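Local structure of Na-translocating NADH-quinone reductase subunit C NqrC (Shewanella oneidensis, 4XHF) at residues 78-83 with 114-119; 166-171 with 221-226; 173-178 with 215-220. The protein carries a covalently attached flavin mononucleotide in its FMN-binding domain and is the soluble part of subunit C of a bacterial membrane complex. All coordinates share one frame; numbering follows the deposited sequence.

Contact 1: residues 78-83 with 114-119; sequences KVDSDA and ANDARV
Asp80 and Asp116 meet carboxylate to carboxylate, with their side chains crossing at about a right angle. Each reaches the other with CG anti to its carbonyl carbon (chi1 -73° in Asp80, -60° in Asp116), which brings each CG beside its backbone N, and from there the two carboxylates converge. Along Asp80, CB already lies 3.9 Å from Asp116 OD2, and CG keeps a similar separation from both oxygens of that carboxylate. OD2 then closes the gap: it stands 2.8 Å from Asp116 OD1 and 2.9 Å from Asp116 OD2, straddled almost evenly by the two oxygens and 3.0 Å from Asp116 CG. The two carboxylate planes are turned 67° apart, and Asp80 OD2 lies tilted out of the plane of its neighbour.

The other oxygen, Asp80 OD1, is used differently. Lys78 NZ meets it nearly along its C-O axis at 2.9 Å, a salt bridge two residues along the chain that probably offsets part of the charge. Two carboxylate oxygens this close would be expected to raise the proton affinity of the pair, which may share a proton.

This is a surface contact within the antiparallel sheet. Strand 67-73 runs between strands 79-80 and 113-123 and pairs with both, so the two aspartates reach toward each other across it; both touch Asn73, and Asp116 also rests on Leu71. Helix 90-95 packs against the neighbouring residues of strand 113-123, where Ala114 meets Ala93 and Ala117 meets Glu90.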
# COMPACT_ATOMS: atom_id res chain seq x y z
N LYS A 78 3.22 1.43 -17.53
CA LYS A 78 2.84 0.30 -18.37
C LYS A 78 2.82 -1.00 -17.58
O LYS A 78 3.56 -1.16 -16.62
CB LYS A 78 3.79 0.18 -19.57
CG LYS A 78 3.50 -1.03 -20.47
CD LYS A 78 4.38 -1.04 -21.72
CE LYS A 78 5.84 -1.34 -21.38
NZ LYS A 78 6.02 -2.69 -20.79
N VAL A 79 1.97 -1.93 -18.01
CA VAL A 79 1.91 -3.26 -17.42
C VAL A 79 3.05 -4.12 -17.94
O VAL A 79 3.24 -4.25 -19.15
CB VAL A 79 0.55 -3.94 -17.72
CG1 VAL A 79 0.53 -5.39 -17.23
CG2 VAL A 79 -0.59 -3.15 -17.10
N ASP A 80 3.82 -4.69 -17.02
CA ASP A 80 4.88 -5.64 -17.36
C ASP A 80 4.43 -7.08 -17.12
O ASP A 80 3.52 -7.33 -16.32
CB ASP A 80 6.15 -5.35 -16.56
CG ASP A 80 6.87 -4.10 -17.03
OD1 ASP A 80 6.54 -3.59 -18.12
OD2 ASP A 80 7.78 -3.64 -16.32
N SER A 81 5.07 -8.01 -17.81
CA SER A 81 4.66 -9.41 -17.80
C SER A 81 5.47 -10.24 -16.80
O SER A 81 6.68 -10.06 -16.67
CB SER A 81 4.81 -10.00 -19.20
OG SER A 81 4.17 -9.20 -20.17
N ASP A 82 4.79 -11.15 -16.11
CA ASP A 82 5.45 -12.10 -15.23
C ASP A 82 4.63 -13.38 -15.15
O ASP A 82 3.41 -13.34 -15.07
CB ASP A 82 5.66 -11.51 -13.84
CG ASP A 82 6.62 -12.33 -12.99
OD1 ASP A 82 6.21 -13.39 -12.48
OD2 ASP A 82 7.79 -11.91 -12.84
N ALA A 83 5.32 -14.52 -15.19
CA ALA A 83 4.65 -15.81 -15.21
C ALA A 83 3.90 -16.09 -13.90
O ALA A 83 2.84 -16.72 -13.90
CB ALA A 83 5.66 -16.91 -15.48
N ALA A 114 12.67 -0.53 -6.71
CA ALA A 114 12.46 -1.44 -7.82
C ALA A 114 11.89 -0.69 -9.02
O ALA A 114 11.23 0.34 -8.85
CB ALA A 114 11.53 -2.57 -7.42
N ASN A 115 12.14 -1.21 -10.21
CA ASN A 115 11.60 -0.60 -11.42
C ASN A 115 10.12 -0.92 -11.58
O ASN A 115 9.34 -0.10 -12.06
CB ASN A 115 12.37 -1.06 -12.66
CG ASN A 115 13.80 -0.55 -12.67
OD1 ASN A 115 14.12 0.47 -12.06
ND2 ASN A 115 14.67 -1.26 -13.38
N ASP A 116 9.74 -2.13 -11.16
CA ASP A 116 8.36 -2.60 -11.26
C ASP A 116 7.74 -2.80 -9.89
O ASP A 116 8.42 -3.20 -8.94
CB ASP A 116 8.29 -3.91 -12.05
CG ASP A 116 8.82 -3.79 -13.46
OD1 ASP A 116 8.90 -2.65 -13.97
OD2 ASP A 116 9.16 -4.83 -14.06
N ALA A 117 6.44 -2.53 -9.80
CA ALA A 117 5.68 -2.77 -8.58
C ALA A 117 4.49 -3.68 -8.87
O ALA A 117 3.90 -3.61 -9.95
CB ALA A 117 5.21 -1.46 -7.98
N ARG A 118 4.14 -4.53 -7.91
CA ARG A 118 2.96 -5.37 -8.03
C ARG A 118 1.76 -4.65 -7.44
O ARG A 118 1.79 -4.24 -6.28
CB ARG A 118 3.17 -6.71 -7.32
CG ARG A 118 1.93 -7.58 -7.28
CD ARG A 118 2.21 -8.89 -6.58
NE ARG A 118 2.75 -8.68 -5.24
CZ ARG A 118 3.36 -9.61 -4.52
NH1 ARG A 118 3.53 -10.83 -5.01
NH2 ARG A 118 3.81 -9.32 -3.30
N VAL A 119 0.72 -4.50 -8.25
CA VAL A 119 -0.50 -3.82 -7.81
C VAL A 119 -1.70 -4.73 -8.06
O VAL A 119 -1.59 -5.73 -8.78
CB VAL A 119 -0.70 -2.48 -8.55
CG1 VAL A 119 0.45 -1.54 -8.26
CG2 VAL A 119 -0.84 -2.69 -10.05

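Contact 2: residues 166-171 with 221-226; sequences HGETPG and TMTGRG. With FMN (flavin mononucleotide), chain E.
Glu168, in an irregular loop, faces Thr223, in the first turn of helix 221-234, with their CA atoms 7.4 Å apart and their side chains coming from opposite directions. Thr223 OG1 donates to Glu168 OE1 at 2.6 Å, meeting the oxygen on its anti side and 20° out of the carboxylate plane. The same hydroxyl accepts from FMN N3 at 2.5 Å, almost straight (163°), so a chain of two hydrogen bonds links the flavin through the threonine to the acid. A bend at chi2 (-69°) turns the Glu168 chain so that CG packs by Thr223 CG2 while OE1 takes the bond. Other partners hold the carboxylate too: Leu141 N donates to OE1, and Ser143 OG and Trp142 N bond OE2, which fixes its rotation.

The two segments supply part of the FMN site of the FMN-binding domain. Thr221, last residue of a Ser-Gly-Ala-Thr sequence of the kind that carries phosphoester-linked flavin in NqrC proteins, is bonded through OG1 to FMN P at 1.6 Å. The open backbone N-H groups at the start of the helix serve the ligand: Thr221 N bonds O5', Met222 N reaches FMN O4' at 3.2 Å, and Thr223 N donates to FMN O2 at 2.7 Å. The Thr223 N-H, close to the helix N terminus, would tend to stabilise negative charge at O2. From the loop, Thr169 OG1 donates to FMN N5 at 2.8 Å, and Thr169 N makes a longer bond to FMN O4 of 3.3 Å.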
# COMPACT_ATOMS: atom_id res chain seq x y z
N HIS A 166 6.87 -4.48 10.55
CA HIS A 166 7.61 -3.35 11.09
C HIS A 166 8.63 -3.84 12.12
O HIS A 166 8.63 -5.01 12.49
CB HIS A 166 6.66 -2.34 11.74
CG HIS A 166 6.12 -2.79 13.06
ND1 HIS A 166 6.71 -2.45 14.26
CD2 HIS A 166 5.05 -3.56 13.38
CE1 HIS A 166 6.02 -2.99 15.25
NE2 HIS A 166 5.01 -3.67 14.75
N GLY A 167 9.49 -2.93 12.56
CA GLY A 167 10.47 -3.23 13.59
C GLY A 167 10.53 -2.13 14.63
O GLY A 167 11.51 -1.99 15.36
N GLU A 168 9.46 -1.34 14.70
CA GLU A 168 9.36 -0.24 15.66
C GLU A 168 9.21 -0.78 17.08
O GLU A 168 8.75 -1.91 17.28
CB GLU A 168 8.18 0.67 15.31
CG GLU A 168 8.19 1.19 13.88
CD GLU A 168 9.30 2.19 13.62
OE1 GLU A 168 9.05 3.40 13.74
OE2 GLU A 168 10.43 1.76 13.28
N THR A 169 9.57 0.04 18.06
CA THR A 169 9.55 -0.36 19.46
C THR A 169 8.15 -0.81 19.89
O THR A 169 7.19 -0.06 19.73
CB THR A 169 10.00 0.80 20.37
OG1 THR A 169 11.20 1.38 19.85
CG2 THR A 169 10.25 0.31 21.79
N PRO A 170 8.03 -2.05 20.41
CA PRO A 170 6.72 -2.48 20.92
C PRO A 170 6.25 -1.63 22.09
O PRO A 170 7.06 -1.29 22.96
CB PRO A 170 6.97 -3.93 21.37
CG PRO A 170 8.18 -4.36 20.64
CD PRO A 170 9.03 -3.13 20.49
N GLY A 171 4.96 -1.29 22.11
CA GLY A 171 4.41 -0.45 23.15
C GLY A 171 4.43 1.02 22.76
O GLY A 171 3.73 1.84 23.37
N THR A 221 5.07 9.64 17.82
CA THR A 221 4.83 10.54 16.70
C THR A 221 5.78 10.28 15.53
O THR A 221 5.39 10.40 14.37
CB THR A 221 4.96 12.01 17.15
OG1 THR A 221 4.09 12.25 18.26
CG2 THR A 221 4.59 12.96 16.02
N MET A 222 7.02 9.92 15.84
CA MET A 222 8.04 9.77 14.82
C MET A 222 7.73 8.61 13.88
O MET A 222 8.00 8.68 12.68
CB MET A 222 9.41 9.57 15.47
CG MET A 222 9.94 10.81 16.18
SD MET A 222 10.23 12.20 15.06
CE MET A 222 11.61 11.59 14.10
N THR A 223 7.17 7.54 14.43
CA THR A 223 6.74 6.40 13.61
C THR A 223 5.65 6.85 12.64
O THR A 223 5.69 6.51 11.46
CB THR A 223 6.21 5.25 14.49
OG1 THR A 223 7.29 4.67 15.21
CG2 THR A 223 5.54 4.16 13.65
N GLY A 224 4.69 7.61 13.15
CA GLY A 224 3.57 8.07 12.35
C GLY A 224 4.00 8.94 11.19
O GLY A 224 3.45 8.84 10.09
N ARG A 225 4.98 9.81 11.43
CA ARG A 225 5.50 10.69 10.39
C ARG A 225 6.19 9.88 9.31
O ARG A 225 6.24 10.29 8.15
CB ARG A 225 6.46 11.72 10.98
CG ARG A 225 5.89 12.53 12.13
CD ARG A 225 6.09 14.02 11.91
NE ARG A 225 5.71 14.80 13.09
CZ ARG A 225 6.46 15.75 13.65
NH1 ARG A 225 7.66 16.07 13.16
NH2 ARG A 225 6.01 16.39 14.72
N GLY A 226 6.74 8.73 9.70
CA GLY A 226 7.37 7.83 8.75
C GLY A 226 6.35 7.25 7.79
O GLY A 226 6.56 7.24 6.58
N1 FMN E . 8.65 7.05 19.08
C2 FMN E . 8.14 6.56 17.81
O2 FMN E . 7.48 7.24 17.14
N3 FMN E . 8.48 5.20 17.38
C4 FMN E . 9.30 4.39 18.18
O4 FMN E . 9.57 3.30 17.83
C4A FMN E . 9.83 4.90 19.49
N5 FMN E . 10.66 4.09 20.31
C5A FMN E . 11.16 4.62 21.57
C6 FMN E . 11.98 3.80 22.37
C7 FMN E . 12.54 4.28 23.53
C7M FMN E . 13.47 3.39 24.32
C8 FMN E . 12.23 5.58 23.96
C8M FMN E . 12.98 6.24 25.16
C9 FMN E . 11.33 6.39 23.19
C9A FMN E . 10.82 5.93 21.97
N10 FMN E . 9.97 6.76 21.13
C10 FMN E . 9.48 6.22 19.89
C1' FMN E . 9.57 8.17 21.52
C2' FMN E . 10.20 9.21 20.61
O2' FMN E . 11.51 9.43 21.02
C3' FMN E . 9.43 10.52 20.69
O3' FMN E . 9.40 10.94 22.02
C4' FMN E . 7.99 10.37 20.14
O4' FMN E . 8.02 9.84 18.85
C5' FMN E . 7.27 11.72 20.09
O5' FMN E . 5.89 11.46 19.96
P FMN E . 4.90 12.67 19.61
O1P FMN E . 5.73 14.01 19.34
O2P FMN E . 3.87 12.89 20.81

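Contact 3: residues 173-178 with 215-220. With FMN (flavin mononucleotide), chain E.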
# COMPACT_ATOMS: atom_id res chain seq x y z
N GLY A 173 5.83 2.29 18.90
CA GLY A 173 5.66 2.41 17.47
C GLY A 173 4.95 1.24 16.80
O GLY A 173 4.79 1.23 15.58
N ASP A 174 4.51 0.26 17.59
CA ASP A 174 3.87 -0.93 17.03
C ASP A 174 2.37 -0.74 16.84
O ASP A 174 1.64 -1.70 16.58
CB ASP A 174 4.14 -2.14 17.93
CG ASP A 174 3.39 -2.06 19.25
OD1 ASP A 174 3.05 -3.13 19.80
OD2 ASP A 174 3.15 -0.94 19.74
N PHE A 175 1.90 0.50 16.98
CA PHE A 175 0.50 0.82 16.75
C PHE A 175 0.13 0.65 15.28
O PHE A 175 -1.04 0.46 14.95
CB PHE A 175 0.20 2.25 17.19
CG PHE A 175 0.88 3.30 16.34
CD1 PHE A 175 0.28 3.78 15.20
CD2 PHE A 175 2.12 3.80 16.70
CE1 PHE A 175 0.90 4.74 14.42
CE2 PHE A 175 2.74 4.76 15.93
CZ PHE A 175 2.13 5.23 14.79
N VAL A 176 1.13 0.74 14.41
CA VAL A 176 0.90 0.74 12.97
C VAL A 176 0.15 -0.50 12.50
O VAL A 176 -0.56 -0.45 11.50
CB VAL A 176 2.23 0.85 12.19
CG1 VAL A 176 2.85 2.22 12.39
CG2 VAL A 176 3.20 -0.25 12.60
N THR A 177 0.30 -1.61 13.22
CA THR A 177 -0.38 -2.85 12.86
C THR A 177 -1.72 -3.02 13.58
O THR A 177 -2.45 -3.97 13.33
CB THR A 177 0.50 -4.08 13.18
OG1 THR A 177 0.84 -4.09 14.57
CG2 THR A 177 1.78 -4.05 12.35
N ASP A 178 -2.04 -2.08 14.47
CA ASP A 178 -3.30 -2.11 15.22
C ASP A 178 -4.46 -1.72 14.31
O ASP A 178 -4.50 -0.60 13.81
CB ASP A 178 -3.23 -1.17 16.42
CG ASP A 178 -4.44 -1.29 17.34
OD1 ASP A 178 -5.41 -1.99 16.98
OD2 ASP A 178 -4.41 -0.68 18.43
N ASP A 215 -5.23 10.56 13.17
CA ASP A 215 -4.79 10.69 14.55
C ASP A 215 -3.38 10.16 14.75
O ASP A 215 -3.10 8.99 14.47
CB ASP A 215 -5.75 9.96 15.50
CG ASP A 215 -7.08 10.66 15.64
OD1 ASP A 215 -7.15 11.67 16.37
OD2 ASP A 215 -8.06 10.19 15.03
N ALA A 216 -2.49 11.02 15.22
CA ALA A 216 -1.18 10.59 15.67
C ALA A 216 -1.33 9.84 16.98
O ALA A 216 -2.21 10.16 17.78
CB ALA A 216 -0.25 11.78 15.83
N VAL A 217 -0.48 8.85 17.20
CA VAL A 217 -0.46 8.13 18.46
C VAL A 217 0.56 8.79 19.38
O VAL A 217 1.77 8.61 19.22
CB VAL A 217 -0.12 6.64 18.25
CG1 VAL A 217 -0.01 5.92 19.59
CG2 VAL A 217 -1.17 5.99 17.38
N SER A 218 0.06 9.56 20.35
CA SER A 218 0.91 10.33 21.25
C SER A 218 1.96 9.43 21.90
O SER A 218 1.65 8.31 22.30
CB SER A 218 0.07 11.04 22.31
OG SER A 218 0.79 12.11 22.90
N GLY A 219 3.19 9.93 21.99
CA GLY A 219 4.30 9.15 22.50
C GLY A 219 4.98 8.35 21.41
O GLY A 219 6.05 7.79 21.62
N ALA A 220 4.35 8.31 20.24
CA ALA A 220 4.89 7.59 19.09
C ALA A 220 4.66 8.38 17.81
O ALA A 220 4.13 7.86 16.83
CB ALA A 220 4.25 6.22 18.98
N1 FMN E . 8.65 7.05 19.08
C2 FMN E . 8.14 6.56 17.81
O2 FMN E . 7.48 7.24 17.14
N3 FMN E . 8.48 5.20 17.38
C4 FMN E . 9.30 4.39 18.18
O4 FMN E . 9.57 3.30 17.83
C4A FMN E . 9.83 4.90 19.49
N5 FMN E . 10.66 4.09 20.31
C5A FMN E . 11.16 4.62 21.57
C6 FMN E . 11.98 3.80 22.37
C7 FMN E . 12.54 4.28 23.53
C7M FMN E . 13.47 3.39 24.32
C8 FMN E . 12.23 5.58 23.96
C8M FMN E . 12.98 6.24 25.16
C9 FMN E . 11.33 6.39 23.19
C9A FMN E . 10.82 5.93 21.97
N10 FMN E . 9.97 6.76 21.13
C10 FMN E . 9.48 6.22 19.89
C1' FMN E . 9.57 8.17 21.52
C2' FMN E . 10.20 9.21 20.61
O2' FMN E . 11.51 9.43 21.02
C3' FMN E . 9.43 10.52 20.69
O3' FMN E . 9.40 10.94 22.02
C4' FMN E . 7.99 10.37 20.14
O4' FMN E . 8.02 9.84 18.85
C5' FMN E . 7.27 11.72 20.09
O5' FMN E . 5.89 11.46 19.96
P FMN E . 4.90 12.67 19.61
O1P FMN E . 5.73 14.01 19.34
O2P FMN E . 3.87 12.89 20.81
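Val217 O accepts from Ala220 N at 2.8 Å, closing a type II beta turn that presents both residues to the ring of Phe175. Val217 CG2 sits over one face of this ring, 3.7 Å from its centroid and 22° off the normal, a CH-pi contact displaced toward CD1, its closest ring atom at 3.4 Å. Val176 CG1 lies over the opposite face, so the ring is sandwiched between two valine methyls. A chi1 of 67° places Phe175 CG between its backbone N and carbonyl carbon, and from this position the ring lies against the turn. Across the ring from CD1, CE2 packs 3.7 Å from Ala220 CB, and Ala220 O approaches the same atom obliquely.

The turn also serves the flavin: Gly219, with its positive phi, directs its N-H almost straight at FMN O2P (3.3 Å, 173°). From the other segment, Gly173 CA lies 4.0 Å from FMN N3.

Ala220 is the N-cap residue of helix 221-234, whose Thr223 also touches Phe175. Asp178 caps helix 179-182 through His180 N, and Trp181 of that helix meets the Phe175 ring edge-to-face, while Val176 packs between strand 158-165 and helix 221-234.

From the N terminus, contact 1 comes first: it closes a loop from 78-83 to 114-119 and brings strands 79-80 and 113-123 of the sheet within side-chain contact. The chain then runs through the later strands of the antiparallel sheet before 166-171 opens contact 2, which closes on the start of helix 221-234. Contact 3 is nested inside that loop, joining 173-178 to the turn just before the same helix. Contacts 2 and 3 touch, for instance where Thr223 meets Val176, and both border FMN; together they tie the loop after strand 158-165 to the helix start. Contact 1 lies on the opposite side of the chain's centre, its centre about 29 Å from that of contact 2.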